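PDB 4ZZF: flagellar basal body rod modification protein from Helicobacter pylori 26695, which is probably required for assembly of the flagellar hook, perhaps as a scaffolding protein, and is represented here by a truncated form that includes its Ig-like domain. Local coordinates for residues N23-I35 and Y103-S115. Numbering follows the deposited sequence.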
loop_
_atom_site.group_PDB
_atom_site.type_symbol
_atom_site.label_atom_id
_atom_site.label_comp_id
_atom_site.label_asym_id
_atom_site.label_seq_id
_atom_site.Cartn_x
_atom_site.Cartn_y
_atom_site.Cartn_z
ATOM N N ASN A 23 -2.084 28.624 30.799
ATOM C CA ASN A 23 -2.399 28.772 29.384
ATOM C C ASN A 23 -3.388 27.731 28.856
ATOM O O ASN A 23 -3.352 26.559 29.250
ATOM C CB ASN A 23 -1.115 28.720 28.557
ATOM C CG ASN A 23 -0.142 29.826 28.926
ATOM O OD1 ASN A 23 -0.526 30.830 29.534
ATOM N ND2 ASN A 23 1.125 29.649 28.558
ATOM N N LYS A 24 -4.267 28.188 27.964
ATOM C CA LYS A 24 -5.222 27.335 27.262
ATOM C C LYS A 24 -4.538 26.117 26.661
ATOM O O LYS A 24 -3.335 26.122 26.391
ATOM C CB LYS A 24 -5.925 28.120 26.145
ATOM C CG LYS A 24 -5.277 27.877 24.773
ATOM C CD LYS A 24 -6.038 28.475 23.596
ATOM C CE LYS A 24 -6.516 29.897 23.860
ATOM N NZ LYS A 24 -7.042 30.524 22.605
ATOM N N LEU A 25 -5.313 25.071 26.438
ATOM C CA LEU A 25 -4.772 23.903 25.780
ATOM C C LEU A 25 -5.508 23.645 24.477
ATOM O O LEU A 25 -6.703 23.378 24.478
ATOM C CB LEU A 25 -4.868 22.689 26.692
ATOM C CG LEU A 25 -4.343 21.428 26.025
ATOM C CD1 LEU A 25 -2.836 21.546 25.788
ATOM C CD2 LEU A 25 -4.681 20.244 26.892
ATOM N N SER A 26 -4.798 23.754 23.366
ATOM C CA SER A 26 -5.339 23.330 22.086
ATOM C C SER A 26 -5.108 21.841 21.966
ATOM O O SER A 26 -4.043 21.350 22.351
ATOM C CB SER A 26 -4.676 24.068 20.920
ATOM O OG SER A 26 -5.111 25.412 20.873
ATOM N N PHE A 27 -6.102 21.121 21.457
ATOM C CA PHE A 27 -5.943 19.692 21.200
ATOM C C PHE A 27 -6.887 19.244 20.087
ATOM O O PHE A 27 -7.854 19.928 19.748
ATOM C CB PHE A 27 -6.185 18.872 22.475
ATOM C CG PHE A 27 -7.622 18.853 22.919
ATOM C CD1 PHE A 27 -8.113 19.837 23.762
ATOM C CD2 PHE A 27 -8.488 17.859 22.484
ATOM C CE1 PHE A 27 -9.437 19.823 24.164
ATOM C CE2 PHE A 27 -9.809 17.844 22.886
ATOM C CZ PHE A 27 -10.287 18.818 23.720
ATOM N N SER A 28 -6.601 18.079 19.530
ATOM C CA SER A 28 -7.336 17.567 18.387
ATOM C C SER A 28 -7.848 16.134 18.644
ATOM O O SER A 28 -7.181 15.317 19.298
ATOM C CB SER A 28 -6.436 17.641 17.151
ATOM O OG SER A 28 -6.733 16.627 16.218
ATOM N N LEU A 29 -9.065 15.862 18.171
ATOM C CA LEU A 29 -9.676 14.543 18.270
ATOM C C LEU A 29 -10.111 14.064 16.893
ATOM O O LEU A 29 -10.623 14.847 16.082
ATOM C CB LEU A 29 -10.885 14.562 19.206
ATOM C CG LEU A 29 -10.575 14.733 20.684
ATOM C CD1 LEU A 29 -11.879 14.776 21.487
ATOM C CD2 LEU A 29 -9.713 13.601 21.141
ATOM N N PHE A 30 -9.936 12.777 16.627
ATOM C CA PHE A 30 -10.323 12.245 15.333
ATOM C C PHE A 30 -11.646 11.497 15.423
ATOM O O PHE A 30 -11.769 10.545 16.207
ATOM C CB PHE A 30 -9.227 11.331 14.788
ATOM C CG PHE A 30 -9.539 10.734 13.448
ATOM C CD1 PHE A 30 -9.231 11.415 12.286
ATOM C CD2 PHE A 30 -10.144 9.479 13.350
ATOM C CE1 PHE A 30 -9.515 10.853 11.046
ATOM C CE2 PHE A 30 -10.428 8.923 12.121
ATOM C CZ PHE A 30 -10.110 9.612 10.965
ATOM N N PHE A 31 -12.627 11.921 14.620
ATOM C CA PHE A 31 -13.919 11.241 14.574
ATOM C C PHE A 31 -14.059 10.413 13.294
ATOM O O PHE A 31 -14.096 10.948 12.185
ATOM C CB PHE A 31 -15.059 12.259 14.728
ATOM C CG PHE A 31 -15.057 12.937 16.074
ATOM C CD1 PHE A 31 -14.245 14.048 16.307
ATOM C CD2 PHE A 31 -15.809 12.424 17.123
ATOM C CE1 PHE A 31 -14.210 14.662 17.551
ATOM C CE2 PHE A 31 -15.784 13.027 18.372
ATOM C CZ PHE A 31 -14.975 14.153 18.593
ATOM N N ASP A 32 -14.119 9.097 13.477
ATOM C CA ASP A 32 -14.182 8.130 12.381
ATOM C C ASP A 32 -15.453 8.236 11.541
ATOM O O ASP A 32 -15.465 7.852 10.375
ATOM C CB ASP A 32 -14.058 6.721 12.961
ATOM C CG ASP A 32 -12.855 6.591 13.885
ATOM O OD1 ASP A 32 -12.903 7.125 15.019
ATOM O OD2 ASP A 32 -11.849 5.990 13.467
ATOM N N GLU A 33 -16.509 8.749 12.165
ATOM C CA GLU A 33 -17.816 8.958 11.547
ATOM C C GLU A 33 -18.248 10.376 11.827
ATOM O O GLU A 33 -17.849 10.934 12.857
ATOM C CB GLU A 33 -18.878 8.019 12.128
ATOM C CG GLU A 33 -18.812 6.588 11.727
ATOM C CD GLU A 33 -19.969 5.815 12.327
ATOM O OE1 GLU A 33 -20.911 6.471 12.853
ATOM O OE2 GLU A 33 -19.935 4.562 12.294
ATOM N N LYS A 34 -19.089 10.936 10.959
ATOM C CA LYS A 34 -19.733 12.207 11.243
ATOM C C LYS A 34 -20.457 12.166 12.579
ATOM O O LYS A 34 -21.208 11.241 12.855
ATOM C CB LYS A 34 -20.747 12.569 10.151
ATOM C CG LYS A 34 -20.132 13.059 8.871
ATOM C CD LYS A 34 -21.185 13.632 7.940
ATOM C CE LYS A 34 -20.525 14.200 6.687
ATOM N NZ LYS A 34 -21.477 14.963 5.818
ATOM N N ILE A 35 -20.243 13.171 13.412
ATOM C CA ILE A 35 -20.980 13.246 14.671
ATOM C C ILE A 35 -22.473 13.451 14.402
ATOM O O ILE A 35 -22.854 14.332 13.633
ATOM C CB ILE A 35 -20.460 14.387 15.554
ATOM C CG1 ILE A 35 -18.993 14.147 15.905
ATOM C CG2 ILE A 35 -21.290 14.516 16.794
ATOM C CD1 ILE A 35 -18.329 15.351 16.478
ATOM N N TYR A 103 -21.783 4.025 22.912
ATOM C CA TYR A 103 -21.239 5.092 22.068
ATOM C C TYR A 103 -19.975 4.660 21.330
ATOM O O TYR A 103 -19.204 3.866 21.849
ATOM C CB TYR A 103 -20.879 6.316 22.913
ATOM C CG TYR A 103 -22.018 7.115 23.490
ATOM C CD1 TYR A 103 -22.608 6.760 24.713
ATOM C CD2 TYR A 103 -22.476 8.251 22.848
ATOM C CE1 TYR A 103 -23.643 7.515 25.259
ATOM C CE2 TYR A 103 -23.504 9.012 23.387
ATOM C CZ TYR A 103 -24.084 8.643 24.584
ATOM O OH TYR A 103 -25.098 9.425 25.091
ATOM N N LEU A 104 -19.739 5.211 20.143
ATOM C CA LEU A 104 -18.402 5.154 19.555
ATOM C C LEU A 104 -17.425 5.917 20.450
ATOM O O LEU A 104 -17.820 6.818 21.191
ATOM C CB LEU A 104 -18.379 5.750 18.159
ATOM C CG LEU A 104 -19.251 5.093 17.085
ATOM C CD1 LEU A 104 -19.035 5.790 15.728
ATOM C CD2 LEU A 104 -18.928 3.602 16.998
ATOM N N GLN A 105 -16.150 5.563 20.386
ATOM C CA GLN A 105 -15.157 6.266 21.187
ATOM C C GLN A 105 -14.023 6.812 20.358
ATOM O O GLN A 105 -13.700 6.285 19.298
ATOM C CB GLN A 105 -14.593 5.342 22.252
ATOM C CG GLN A 105 -15.682 4.660 23.040
ATOM C CD GLN A 105 -15.197 4.198 24.380
ATOM O OE1 GLN A 105 -14.282 3.375 24.473
ATOM N NE2 GLN A 105 -15.786 4.743 25.441
ATOM N N THR A 106 -13.416 7.876 20.861
ATOM C CA THR A 106 -12.140 8.333 20.343
ATOM C C THR A 106 -11.371 9.025 21.462
ATOM O O THR A 106 -11.851 9.119 22.591
ATOM C CB THR A 106 -12.317 9.271 19.128
ATOM O OG1 THR A 106 -11.043 9.476 18.499
ATOM C CG2 THR A 106 -12.913 10.601 19.547
ATOM N N ARG A 107 -10.162 9.478 21.156
ATOM C CA ARG A 107 -9.256 9.972 22.184
ATOM C C ARG A 107 -8.107 10.638 21.481
ATOM O O ARG A 107 -7.879 10.395 20.288
ATOM C CB ARG A 107 -8.730 8.834 23.070
ATOM C CG ARG A 107 -7.965 7.779 22.264
ATOM C CD ARG A 107 -7.014 6.971 23.125
ATOM N NE ARG A 107 -6.361 5.884 22.393
ATOM C CZ ARG A 107 -5.082 5.883 22.020
ATOM N NH1 ARG A 107 -4.301 6.921 22.294
ATOM N NH2 ARG A 107 -4.581 4.841 21.366
ATOM N N ILE A 108 -7.392 11.477 22.215
ATOM C CA ILE A 108 -6.139 12.033 21.739
ATOM C C ILE A 108 -5.145 10.921 21.383
ATOM O O ILE A 108 -5.033 9.927 22.102
ATOM C CB ILE A 108 -5.526 12.955 22.807
ATOM C CG1 ILE A 108 -6.247 14.297 22.803
ATOM C CG2 ILE A 108 -4.033 13.184 22.567
ATOM C CD1 ILE A 108 -5.515 15.349 23.612
ATOM N N GLY A 109 -4.415 11.078 20.283
ATOM C CA GLY A 109 -3.347 10.134 19.969
ATOM C C GLY A 109 -3.770 8.947 19.116
ATOM O O GLY A 109 -3.114 7.906 19.115
ATOM N N ARG A 110 -4.876 9.097 18.390
ATOM C CA ARG A 110 -5.266 8.117 17.387
ATOM C C ARG A 110 -5.915 8.844 16.224
ATOM O O ARG A 110 -6.441 9.937 16.384
ATOM C CB ARG A 110 -6.227 7.069 17.969
ATOM C CG ARG A 110 -7.596 7.646 18.395
ATOM C CD ARG A 110 -8.604 6.539 18.721
ATOM N NE ARG A 110 -8.939 5.724 17.554
ATOM C CZ ARG A 110 -9.874 6.054 16.664
ATOM N NH1 ARG A 110 -10.554 7.184 16.803
ATOM N NH2 ARG A 110 -10.120 5.273 15.624
ATOM N N GLY A 111 -5.884 8.237 15.050
ATOM C CA GLY A 111 -6.545 8.831 13.909
ATOM C C GLY A 111 -5.840 8.497 12.622
ATOM O O GLY A 111 -4.833 7.768 12.604
ATOM N N GLU A 112 -6.369 9.039 11.534
ATOM C CA GLU A 112 -5.788 8.778 10.238
ATOM C C GLU A 112 -4.385 9.350 10.151
ATOM O O GLU A 112 -4.129 10.468 10.592
ATOM C CB GLU A 112 -6.653 9.354 9.132
ATOM C CG GLU A 112 -6.164 8.953 7.751
ATOM C CD GLU A 112 -7.102 9.400 6.638
ATOM O OE1 GLU A 112 -7.694 10.498 6.753
ATOM O OE2 GLU A 112 -7.237 8.644 5.654
ATOM N N VAL A 113 -3.472 8.571 9.588
ATOM C CA VAL A 113 -2.148 9.087 9.308
ATOM C C VAL A 113 -2.163 9.857 8.010
ATOM O O VAL A 113 -2.342 9.277 6.943
ATOM C CB VAL A 113 -1.115 7.975 9.227
ATOM C CG1 VAL A 113 0.260 8.572 8.936
ATOM C CG2 VAL A 113 -1.124 7.168 10.527
ATOM N N GLU A 114 -1.972 11.167 8.096
ATOM C CA GLU A 114 -2.126 12.023 6.933
ATOM C C GLU A 114 -0.841 12.163 6.125
ATOM O O GLU A 114 -0.877 12.431 4.926
ATOM C CB GLU A 114 -2.621 13.399 7.367
ATOM C CG GLU A 114 -3.965 13.344 8.071
ATOM C CD GLU A 114 -4.419 14.699 8.554
ATOM O OE1 GLU A 114 -3.711 15.291 9.395
ATOM O OE2 GLU A 114 -5.477 15.171 8.086
ATOM N N SER A 115 0.299 11.992 6.775
ATOM C CA SER A 115 1.558 12.018 6.053
ATOM C C SER A 115 2.618 11.408 6.934
ATOM O O SER A 115 2.424 11.272 8.134
ATOM C CB SER A 115 1.943 13.450 5.637
ATOM O OG SER A 115 2.560 14.159 6.691
HETATM O O HOH W 1 -5.485 13.201 18.209
HETATM O O HOH W 2 -7.888 11.707 17.865
HETATM O O HOH W 3 -14.654 6.392 16.786
#
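The Phe30 ring lies flat against the backbone at Gly111 and Glu112: Gly111 CA makes a CH-pi contact 3.9 Å from the ring centroid, and Glu112 N sits over the centre of that face. With chi1 at -180°, Phe30 swings its ring away from its own backbone N and onto this corner of the chain, where a bare glycine lets it come close. The Phe30 carbonyl is bonded as well, Thr106 OG1 donating to Phe30 O at 2.6 Å. That hydroxyl in turn accepts from Arg110 NH1 in the guanidinium plane. Bent at chi3 (-65°), Arg110 meets Asp32 end-on, NH1 to OD1 at 3.0 Å and NH2 to OD2 at 2.9 Å, with the flat groups nearly coplanar; Arg110 NE has a second salt bridge, to Glu11. Thr106 CG2 covers one face of the Phe31 ring and Ile35 CD1 the opposite one. In place of direct backbone pairing, one water accepts from Phe30 N and donates to the carbonyl oxygens of Arg107 and Arg110. The contact thus joins two sheets: strand 25-31, within the FlgD Ig-like domain, pairs with 67-73, strand 104-107 with 86-94, and Ile90 of the latter packs against both Phe27 and Ile108.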